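Local coordinates for protein DNA polymerase III subunit beta (Helicobacter pylori 26695, PDB 4S3I) that encircles DNA as a sliding ring and tethers DNA polymerases and other proteins to it, giving processivity to replication, at residues D246-K249 against I250-K253; D295-H298 against S299-A302; L320-A324 against K325-E329; K359-L363 against N364-S368. All coordinates share one frame; numbering follows the deposited sequence.

Contact 1. Residues D246-K249 against I250-K253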
loop_
_atom_site.group_PDB
_atom_site.type_symbol
_atom_site.label_atom_id
_atom_site.label_comp_id
_atom_site.label_asym_id
_atom_site.label_seq_id
_atom_site.Cartn_x
_atom_site.Cartn_y
_atom_site.Cartn_z
ATOM N N ASP A 246 -19.274 33.411 3.403
ATOM C CA ASP A 246 -20.620 32.956 3.075
ATOM C C ASP A 246 -20.661 32.372 1.664
ATOM O O ASP A 246 -20.505 33.080 0.667
ATOM C CB ASP A 246 -21.679 34.046 3.255
ATOM C CG ASP A 246 -23.092 33.470 3.345
ATOM O OD1 ASP A 246 -23.232 32.222 3.380
ATOM O OD2 ASP A 246 -24.058 34.263 3.394
ATOM N N TYR A 247 -20.861 31.062 1.597
ATOM C CA TYR A 247 -20.879 30.365 0.326
ATOM C C TYR A 247 -22.120 30.715 -0.493
ATOM O O TYR A 247 -22.122 30.576 -1.714
ATOM C CB TYR A 247 -20.793 28.854 0.552
ATOM C CG TYR A 247 -22.097 28.183 0.932
ATOM C CD1 TYR A 247 -22.502 28.100 2.261
ATOM C CD2 TYR A 247 -22.910 27.609 -0.040
ATOM C CE1 TYR A 247 -23.687 27.479 2.607
ATOM C CE2 TYR A 247 -24.093 26.988 0.296
ATOM C CZ TYR A 247 -24.476 26.922 1.622
ATOM O OH TYR A 247 -25.659 26.303 1.956
ATOM N N GLN A 248 -23.172 31.167 0.181
ATOM C CA GLN A 248 -24.431 31.466 -0.492
ATOM C C GLN A 248 -24.281 32.609 -1.486
ATOM O O GLN A 248 -24.935 32.624 -2.532
ATOM C CB GLN A 248 -25.510 31.814 0.526
ATOM C CG GLN A 248 -26.853 31.201 0.203
ATOM C CD GLN A 248 -26.872 29.713 0.471
ATOM O OE1 GLN A 248 -26.290 29.247 1.452
ATOM N NE2 GLN A 248 -27.535 28.957 -0.401
ATOM N N LYS A 249 -23.401 33.551 -1.160
ATOM C CA LYS A 249 -23.196 34.746 -1.976
ATOM C C LYS A 249 -22.471 34.455 -3.293
ATOM O O LYS A 249 -22.473 35.283 -4.208
ATOM C CB LYS A 249 -22.436 35.809 -1.173
ATOM C CG LYS A 249 -22.846 35.915 0.303
ATOM C CD LYS A 249 -24.053 36.832 0.526
ATOM C CE LYS A 249 -25.396 36.152 0.230
ATOM N NZ LYS A 249 -26.023 35.508 1.424
ATOM N N ILE A 250 -21.866 33.272 -3.384
ATOM C CA ILE A 250 -21.082 32.880 -4.554
ATOM C C ILE A 250 -21.865 31.965 -5.495
ATOM O O ILE A 250 -21.544 31.863 -6.680
ATOM C CB ILE A 250 -19.779 32.167 -4.143
ATOM C CG1 ILE A 250 -19.453 32.461 -2.674
ATOM C CG2 ILE A 250 -18.636 32.565 -5.069
ATOM C CD1 ILE A 250 -18.023 32.132 -2.261
ATOM N N LEU A 251 -22.877 31.289 -4.958
ATOM C CA LEU A 251 -23.749 30.447 -5.771
ATOM C C LEU A 251 -24.523 31.311 -6.759
ATOM O O LEU A 251 -25.105 32.333 -6.378
ATOM C CB LEU A 251 -24.740 29.662 -4.911
ATOM C CG LEU A 251 -24.229 28.561 -3.989
ATOM C CD1 LEU A 251 -25.383 27.664 -3.537
ATOM C CD2 LEU A 251 -23.150 27.738 -4.670
ATOM N N PRO A 252 -24.522 30.912 -8.039
ATOM C CA PRO A 252 -25.346 31.603 -9.037
ATOM C C PRO A 252 -26.817 31.446 -8.673
ATOM O O PRO A 252 -27.195 30.421 -8.093
ATOM C CB PRO A 252 -25.046 30.839 -10.332
ATOM C CG PRO A 252 -23.689 30.225 -10.109
ATOM C CD PRO A 252 -23.663 29.874 -8.641
ATOM N N LYS A 253 -27.638 32.437 -9.004
ATOM C CA LYS A 253 -29.044 32.392 -8.620
ATOM C C LYS A 253 -29.804 31.424 -9.506
ATOM O O LYS A 253 -30.615 30.626 -9.028
ATOM C CB LYS A 253 -29.664 33.782 -8.724
ATOM C CG LYS A 253 -28.770 34.881 -8.190
ATOM C CD LYS A 253 -29.432 36.242 -8.316
ATOM C CE LYS A 253 -28.562 37.312 -7.696
ATOM N NZ LYS A 253 -29.229 38.635 -7.745
#
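Asp246 starts the turn and meets Ile250 through its backbone: the carbonyl O of Asp246 lies 3.6 Å from CG1 of Ile250. Its carboxylate works on its own side of the turn. OD1 of Asp246 receives a long, weak bond from the amide N of Gln248, spaced as in an Asx turn, while OD2 forms a salt bridge with NZ of Lys249 at 3.0 Å. That ammonium comes in from above the carboxylate plane.

Tyr247 follows, and its carbonyl is the main polar link forward. The amide N of Ile250 donates to O of Tyr247 at 3.2 Å, and N of Leu251 adds a weak bond to the same oxygen. On the side-chain level CE2 of Tyr247 is 4.1 Å from CD1 of Leu251, an oblique apolar contact.

Gln248 offers its O as a second weak acceptor to N of Leu251, so that amide is shared, weakly, between two successive carbonyls. A bend at chi2 (73°) folds the Gln248 amide back, leaving NE2 4.0 Å from CD1 of Leu251. Lys249 is likewise bent, at chi2, chi3 and chi4, which brings its ammonium round to Asp246.

Beyond the turn, Tyr247 packs on Leu180 and Tyr182, and Leu251 touches Tyr182 and Leu370. This is a single helix-like turn without regular helical bonding, set in the connection between the central and C-terminal domains; its place beside the cleft between them is consistent with the region where partner peptides dock in bacterial relatives.

Contact 2. Residues D295-H298 against S299-A302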
loop_
_atom_site.group_PDB
_atom_site.type_symbol
_atom_site.label_atom_id
_atom_site.label_comp_id
_atom_site.label_asym_id
_atom_site.label_seq_id
_atom_site.Cartn_x
_atom_site.Cartn_y
_atom_site.Cartn_z
ATOM N N ASP A 295 -4.979 19.978 -21.896
ATOM C CA ASP A 295 -3.618 20.428 -21.579
ATOM C C ASP A 295 -2.596 19.302 -21.773
ATOM O O ASP A 295 -1.582 19.221 -21.068
ATOM C CB ASP A 295 -3.517 21.069 -20.180
ATOM C CG ASP A 295 -3.792 20.088 -19.053
ATOM O OD1 ASP A 295 -4.331 18.994 -19.328
ATOM O OD2 ASP A 295 -3.476 20.423 -17.885
ATOM N N SER A 296 -2.880 18.444 -22.749
ATOM C CA SER A 296 -1.974 17.364 -23.130
ATOM C C SER A 296 -0.785 17.936 -23.874
ATOM O O SER A 296 -0.906 18.964 -24.550
ATOM C CB SER A 296 -2.698 16.358 -24.025
ATOM O OG SER A 296 -3.165 16.967 -25.212
ATOM N N GLU A 297 0.362 17.266 -23.742
ATOM C CA GLU A 297 1.576 17.619 -24.469
ATOM C C GLU A 297 1.312 17.691 -25.965
ATOM O O GLU A 297 0.386 17.054 -26.469
ATOM C CB GLU A 297 2.659 16.570 -24.221
ATOM C CG GLU A 297 2.999 16.351 -22.758
ATOM C CD GLU A 297 3.975 17.381 -22.227
ATOM O OE1 GLU A 297 4.611 18.084 -23.047
ATOM O OE2 GLU A 297 4.110 17.482 -20.988
ATOM N N HIS A 298 2.124 18.468 -26.676
ATOM C CA HIS A 298 2.044 18.493 -28.130
ATOM C C HIS A 298 2.284 17.074 -28.640
ATOM O O HIS A 298 3.140 16.354 -28.108
ATOM C CB HIS A 298 3.077 19.459 -28.719
ATOM C CG HIS A 298 2.950 19.651 -30.199
ATOM N ND1 HIS A 298 1.894 20.328 -30.775
ATOM C CD2 HIS A 298 3.747 19.261 -31.223
ATOM C CE1 HIS A 298 2.046 20.344 -32.088
ATOM N NE2 HIS A 298 3.164 19.703 -32.385
ATOM N N SER A 299 1.508 16.682 -29.650
ATOM C CA SER A 299 1.562 15.341 -30.249
ATOM C C SER A 299 0.880 14.233 -29.430
ATOM O O SER A 299 0.847 13.083 -29.870
ATOM C CB SER A 299 2.994 14.928 -30.637
ATOM O OG SER A 299 3.431 15.596 -31.807
ATOM N N GLU A 300 0.340 14.566 -28.256
ATOM C CA GLU A 300 -0.411 13.583 -27.486
ATOM C C GLU A 300 -1.859 14.022 -27.440
ATOM O O GLU A 300 -2.147 15.141 -27.015
ATOM C CB GLU A 300 0.176 13.430 -26.082
ATOM C CG GLU A 300 1.613 12.916 -26.114
ATOM C CD GLU A 300 2.268 12.821 -24.749
ATOM O OE1 GLU A 300 1.564 12.972 -23.728
ATOM O OE2 GLU A 300 3.499 12.592 -24.711
ATOM N N THR A 301 -2.771 13.169 -27.912
ATOM C CA THR A 301 -4.205 13.491 -27.858
ATOM C C THR A 301 -5.051 12.292 -27.418
ATOM O O THR A 301 -4.694 11.141 -27.684
ATOM C CB THR A 301 -4.769 14.022 -29.206
ATOM O OG1 THR A 301 -5.023 12.924 -30.089
ATOM C CG2 THR A 301 -3.810 15.000 -29.868
ATOM N N ALA A 302 -6.168 12.585 -26.755
ATOM C CA ALA A 302 -7.119 11.580 -26.301
ATOM C C ALA A 302 -8.500 12.123 -26.613
ATOM O O ALA A 302 -8.803 13.263 -26.270
ATOM C CB ALA A 302 -6.978 11.333 -24.794
HETATM O O HOH W 1 0.143 14.722 -22.436
#
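The imidazole of His298 has the backbone N of Ser299 over one face, with CG of His298 3.3 Å from that N. The ring stands there because CG is anti to the His298 backbone N (chi1 -174°), beside the carbonyl carbon and hence next to the following peptide. The other flat groups are the carboxylates of Glu297 and Glu300, whose side chains run side by side with the carboxylate planes 58° apart. OE1 of Glu300 sits 3.8 Å from CB of Glu297, so the acid of one lies against the aliphatic part of the other.

The motif is a type II beta turn from Glu297 to Glu300, at the end of the loop joining the antiparallel neighbours 288-293 and 301-307. Ser299, in its third position, takes the positive phi of that turn (77°). The turn is closed by N of Glu300 donating to O of Glu297 at 3.1 Å. One residue back, OG of Ser296 donates to O of Glu300 at 2.8 Å and so ties the incoming loop to the start of the outgoing strand.

The second subunit lies close by. Lys76 of that subunit forms a salt bridge with OE1 of Glu300, which probably offsets the like charge of nearby Glu297, and NZ of Lys108 of that subunit hydrogen-bonds OG1 of Thr301. Thr301 and Ala302 pair antiparallel with a strand of the second subunit, carrying the sheet across the dimer interface. A water bridges the two halves of the turn: it accepts from N of Glu297 at 2.9 Å and donates to OE1 of Glu300 at 2.6 Å.

Contact 3. Residues L320-A324 against K325-E329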
loop_
_atom_site.group_PDB
_atom_site.type_symbol
_atom_site.label_atom_id
_atom_site.label_comp_id
_atom_site.label_asym_id
_atom_site.label_seq_id
_atom_site.Cartn_x
_atom_site.Cartn_y
_atom_site.Cartn_z
ATOM N N LEU A 320 -17.361 23.198 -22.886
ATOM C CA LEU A 320 -16.979 23.507 -21.496
ATOM C C LEU A 320 -15.594 22.943 -21.138
ATOM O O LEU A 320 -15.359 21.739 -21.273
ATOM C CB LEU A 320 -18.032 22.959 -20.530
ATOM C CG LEU A 320 -17.831 23.269 -19.049
ATOM C CD1 LEU A 320 -18.034 24.759 -18.783
ATOM C CD2 LEU A 320 -18.776 22.423 -18.197
ATOM N N GLY A 321 -14.679 23.810 -20.704
ATOM C CA GLY A 321 -13.361 23.374 -20.263
ATOM C C GLY A 321 -13.407 23.009 -18.787
ATOM O O GLY A 321 -13.850 23.818 -17.966
ATOM N N VAL A 322 -12.977 21.795 -18.439
ATOM C CA VAL A 322 -13.065 21.340 -17.048
ATOM C C VAL A 322 -11.778 20.735 -16.497
ATOM O O VAL A 322 -10.977 20.163 -17.236
ATOM C CB VAL A 322 -14.203 20.328 -16.836
ATOM C CG1 VAL A 322 -15.523 20.871 -17.365
ATOM C CG2 VAL A 322 -13.868 18.987 -17.499
ATOM N N ASN A 323 -11.593 20.865 -15.184
ATOM C CA ASN A 323 -10.533 20.157 -14.475
ATOM C C ASN A 323 -11.010 18.719 -14.252
ATOM O O ASN A 323 -12.066 18.483 -13.653
ATOM C CB ASN A 323 -10.209 20.861 -13.146
ATOM C CG ASN A 323 -9.154 20.123 -12.312
ATOM O OD1 ASN A 323 -9.292 18.932 -12.010
ATOM N ND2 ASN A 323 -8.113 20.846 -11.907
ATOM N N ALA A 324 -10.232 17.762 -14.753
ATOM C CA ALA A 324 -10.662 16.366 -14.772
ATOM C C ALA A 324 -10.837 15.822 -13.356
ATOM O O ALA A 324 -11.880 15.246 -13.013
ATOM C CB ALA A 324 -9.660 15.520 -15.567
ATOM N N LYS A 325 -9.810 16.002 -12.533
ATOM C CA LYS A 325 -9.870 15.552 -11.142
ATOM C C LYS A 325 -11.044 16.165 -10.385
ATOM O O LYS A 325 -11.739 15.471 -9.646
ATOM C CB LYS A 325 -8.555 15.875 -10.423
ATOM C CG LYS A 325 -8.602 15.683 -8.905
ATOM C CD LYS A 325 -7.401 16.387 -8.255
ATOM C CE LYS A 325 -7.325 16.135 -6.759
ATOM N NZ LYS A 325 -6.265 16.979 -6.130
ATOM N N PHE A 326 -11.290 17.459 -10.558
ATOM C CA PHE A 326 -12.406 18.074 -9.817
ATOM C C PHE A 326 -13.728 17.473 -10.278
ATOM O O PHE A 326 -14.602 17.144 -9.467
ATOM C CB PHE A 326 -12.460 19.592 -10.003
ATOM C CG PHE A 326 -11.258 20.329 -9.465
ATOM C CD1 PHE A 326 -10.282 19.672 -8.724
ATOM C CD2 PHE A 326 -11.112 21.685 -9.706
ATOM C CE1 PHE A 326 -9.175 20.359 -8.239
ATOM C CE2 PHE A 326 -10.012 22.381 -9.222
ATOM C CZ PHE A 326 -9.044 21.718 -8.489
ATOM N N PHE A 327 -13.874 17.331 -11.587
ATOM C CA PHE A 327 -15.115 16.812 -12.137
ATOM C C PHE A 327 -15.334 15.404 -11.605
ATOM O O PHE A 327 -16.435 15.045 -11.183
ATOM C CB PHE A 327 -15.038 16.799 -13.670
ATOM C CG PHE A 327 -16.377 16.922 -14.352
ATOM C CD1 PHE A 327 -17.258 15.846 -14.386
ATOM C CD2 PHE A 327 -16.751 18.120 -14.966
ATOM C CE1 PHE A 327 -18.512 15.945 -15.038
ATOM C CE2 PHE A 327 -17.994 18.242 -15.610
ATOM C CZ PHE A 327 -18.880 17.143 -15.645
ATOM N N LEU A 328 -14.280 14.595 -11.622
ATOM C CA LEU A 328 -14.402 13.224 -11.135
ATOM C C LEU A 328 -14.779 13.207 -9.662
ATOM O O LEU A 328 -15.651 12.442 -9.239
ATOM C CB LEU A 328 -13.101 12.440 -11.344
ATOM C CG LEU A 328 -12.841 11.954 -12.753
ATOM C CD1 LEU A 328 -11.459 11.298 -12.856
ATOM C CD2 LEU A 328 -13.938 10.979 -13.174
ATOM N N GLU A 329 -14.122 14.051 -8.873
ATOM C CA GLU A 329 -14.431 14.064 -7.452
ATOM C C GLU A 329 -15.870 14.509 -7.204
ATOM O O GLU A 329 -16.540 13.977 -6.332
ATOM C CB GLU A 329 -13.403 14.898 -6.664
ATOM C CG GLU A 329 -12.009 14.254 -6.709
ATOM C CD GLU A 329 -10.996 14.906 -5.765
ATOM O OE1 GLU A 329 -10.072 14.195 -5.327
ATOM O OE2 GLU A 329 -11.109 16.115 -5.477
#
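A side-chain N-cap marks the junction where strand 318-323 passes straight into helix 324-332, and Asn323 is the capping residue. Its OD1 accepts from the amide N of Phe326 at 2.9 Å, the donor standing above the plane of the side-chain carbonyl. The Asn323 amide also stacks on the Phe326 ring, the two planes only 3° apart, with ND2 of Asn323 3.5 Å above the ring plane and over its centre. With CG anti to the backbone N (chi1 177°), Asn323 directs this amide over both the first helical turn and the ring.

Backbone bonds continue the helix: N of Phe327 donates to O of Asn323 at 3.0 Å, and N of Leu328 to O of Ala324 at 2.8 Å. Inward from the cap, CG1 of Val322 meets CD2 of Phe327 obliquely at 3.9 Å. Phe350 packs on both of these side chains, while Ile270 of helix 263-273 covers Ala324 and Leu328.

Gripped by the bond to OD1 and laid flat on the aromatic ring, the Asn323 amide has its rotation fixed, and its oxygen supplies an acceptor to a first-turn N-H, as N-caps do.

Contact 4. Residues K359-L363 against N364-S368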
loop_
_atom_site.group_PDB
_atom_site.type_symbol
_atom_site.label_atom_id
_atom_site.label_comp_id
_atom_site.label_asym_id
_atom_site.label_seq_id
_atom_site.Cartn_x
_atom_site.Cartn_y
_atom_site.Cartn_z
ATOM N N LYS A 359 -35.305 16.159 -3.966
ATOM C CA LYS A 359 -36.101 15.143 -3.281
ATOM C C LYS A 359 -35.577 14.865 -1.867
ATOM O O LYS A 359 -34.369 14.774 -1.640
ATOM C CB LYS A 359 -36.172 13.850 -4.095
ATOM C CG LYS A 359 -37.001 12.759 -3.433
ATOM C CD LYS A 359 -37.050 11.517 -4.301
ATOM C CE LYS A 359 -38.023 10.494 -3.734
ATOM N NZ LYS A 359 -38.384 9.469 -4.759
ATOM N N GLN A 360 -36.499 14.740 -0.922
ATOM C CA GLN A 360 -36.146 14.544 0.483
ATOM C C GLN A 360 -35.498 13.182 0.747
ATOM O O GLN A 360 -35.984 12.147 0.281
ATOM C CB GLN A 360 -37.388 14.717 1.369
ATOM C CG GLN A 360 -38.107 16.051 1.178
ATOM C CD GLN A 360 -39.091 16.356 2.296
ATOM O OE1 GLN A 360 -38.796 16.148 3.475
ATOM N NE2 GLN A 360 -40.271 16.849 1.930
ATOM N N SER A 361 -34.408 13.187 1.510
ATOM C CA SER A 361 -33.727 11.944 1.871
ATOM C C SER A 361 -33.412 11.870 3.365
ATOM O O SER A 361 -33.014 12.867 3.977
ATOM C CB SER A 361 -32.442 11.772 1.060
ATOM O OG SER A 361 -31.447 12.689 1.476
ATOM N N HIS A 362 -33.571 10.677 3.932
ATOM C CA HIS A 362 -33.398 10.456 5.366
ATOM C C HIS A 362 -31.956 10.132 5.759
ATOM O O HIS A 362 -31.354 10.808 6.598
ATOM C CB HIS A 362 -34.301 9.303 5.817
ATOM C CG HIS A 362 -35.535 9.741 6.539
ATOM N ND1 HIS A 362 -35.661 10.990 7.108
ATOM C CD2 HIS A 362 -36.700 9.095 6.789
ATOM C CE1 HIS A 362 -36.849 11.096 7.676
ATOM N NE2 HIS A 362 -37.499 9.959 7.497
ATOM N N LEU A 363 -31.418 9.088 5.138
ATOM C CA LEU A 363 -30.204 8.421 5.601
ATOM C C LEU A 363 -28.915 9.044 5.088
ATOM O O LEU A 363 -27.842 8.861 5.673
ATOM C CB LEU A 363 -30.268 6.959 5.180
ATOM C CG LEU A 363 -31.510 6.286 5.752
ATOM C CD1 LEU A 363 -32.078 5.227 4.816
ATOM C CD2 LEU A 363 -31.185 5.703 7.112
ATOM N N ASN A 364 -29.038 9.799 4.005
ATOM C CA ASN A 364 -27.895 10.215 3.203
ATOM C C ASN A 364 -27.829 11.726 3.026
ATOM O O ASN A 364 -28.844 12.418 3.083
ATOM C CB ASN A 364 -28.017 9.566 1.828
ATOM C CG ASN A 364 -29.420 9.742 1.237
ATOM O OD1 ASN A 364 -30.406 9.221 1.780
ATOM N ND2 ASN A 364 -29.517 10.484 0.130
ATOM N N ALA A 365 -26.629 12.239 2.796
ATOM C CA ALA A 365 -26.477 13.641 2.446
ATOM C C ALA A 365 -26.426 13.732 0.923
ATOM O O ALA A 365 -25.824 12.869 0.281
ATOM C CB ALA A 365 -25.208 14.194 3.039
ATOM N N LYS A 366 -27.012 14.779 0.344
ATOM C CA LYS A 366 -26.828 15.030 -1.089
ATOM C C LYS A 366 -25.940 16.241 -1.298
ATOM O O LYS A 366 -26.313 17.369 -0.981
ATOM C CB LYS A 366 -28.166 15.208 -1.803
ATOM C CG LYS A 366 -29.140 14.065 -1.568
ATOM C CD LYS A 366 -30.339 14.188 -2.492
ATOM C CE LYS A 366 -31.385 13.131 -2.182
ATOM N NZ LYS A 366 -32.599 13.380 -3.026
ATOM N N ILE A 367 -24.755 15.985 -1.833
ATOM C CA ILE A 367 -23.725 17.000 -1.980
ATOM C C ILE A 367 -23.793 17.570 -3.396
ATOM O O ILE A 367 -23.980 16.824 -4.358
ATOM C CB ILE A 367 -22.308 16.393 -1.738
ATOM C CG1 ILE A 367 -21.955 16.387 -0.245
ATOM C CG2 ILE A 367 -21.234 17.196 -2.462
ATOM C CD1 ILE A 367 -22.978 15.756 0.661
ATOM N N SER A 368 -23.654 18.888 -3.511
ATOM C CA SER A 368 -23.584 19.566 -4.797
ATOM C C SER A 368 -22.215 20.197 -4.850
ATOM O O SER A 368 -21.704 20.635 -3.816
ATOM C CB SER A 368 -24.662 20.664 -4.882
ATOM O OG SER A 368 -25.956 20.113 -4.762
#
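OG of Ser361 donates to the backbone O of Asn364 at 3.1 Å, and NZ of Lys366 to the backbone O of Lys359 at 2.6 Å. Both donors stand above the plane of the carbonyl they use, by 38° and 36° in turn. The Asn364 side chain folds over Ser361, its OD1 and ND2 each 3.3 Å from CB of Ser361. That position follows from chi1 of 48°, which sets CG of Asn364 between its backbone N and carbonyl carbon.

Lys366 spans the loop with its chain extended beyond CG. CE passes CB of Ser361 at 3.7 Å before the ammonium reaches Lys359, and a second carbonyl, that of Leu356, also accepts from NZ. One charged group thereby holds two points of the incoming arm.

Residues 359-367 form most of the long connection of a beta hairpin, linking strand 350-354 to its antiparallel neighbour 368-371. Strand 368-371 also pairs with 179-185, so the sheet runs from the C-terminal domain into the central one.

Further out, the outgoing arm is fixed on helix 135-143: Asp138 accepts from N of Ala365, and NZ of Lys142 donates to O of Ala365. Thr183 bonds to O of Lys366, anchoring the backbone from which the lysine reaches. Within the contact, the backbone N of Asn364 is buried without a partner in the model.

Along the chain the four come in series, contact 1 to contact 4, all in the C-terminal domain region. Contacts 2 and 3 lie at the two strands, 301-307 and 318-323, that are outermost within this chain in one four-stranded sheet; their centres are about 17 Å apart, with nearest atoms about 7 Å apart. Contacts 1 and 4, with centres about 20 Å apart, sit instead near the seam with the central domain, both packing on strand 179-185. Contact 3 reaches that seam as well, through the salt bridge of Glu329 to Arg179. Contact 2, its centre about 36 Å from that of the chain, is at the dimer interface. Together they sample both kinds of junction, domain to domain and subunit to subunit, that build the ring.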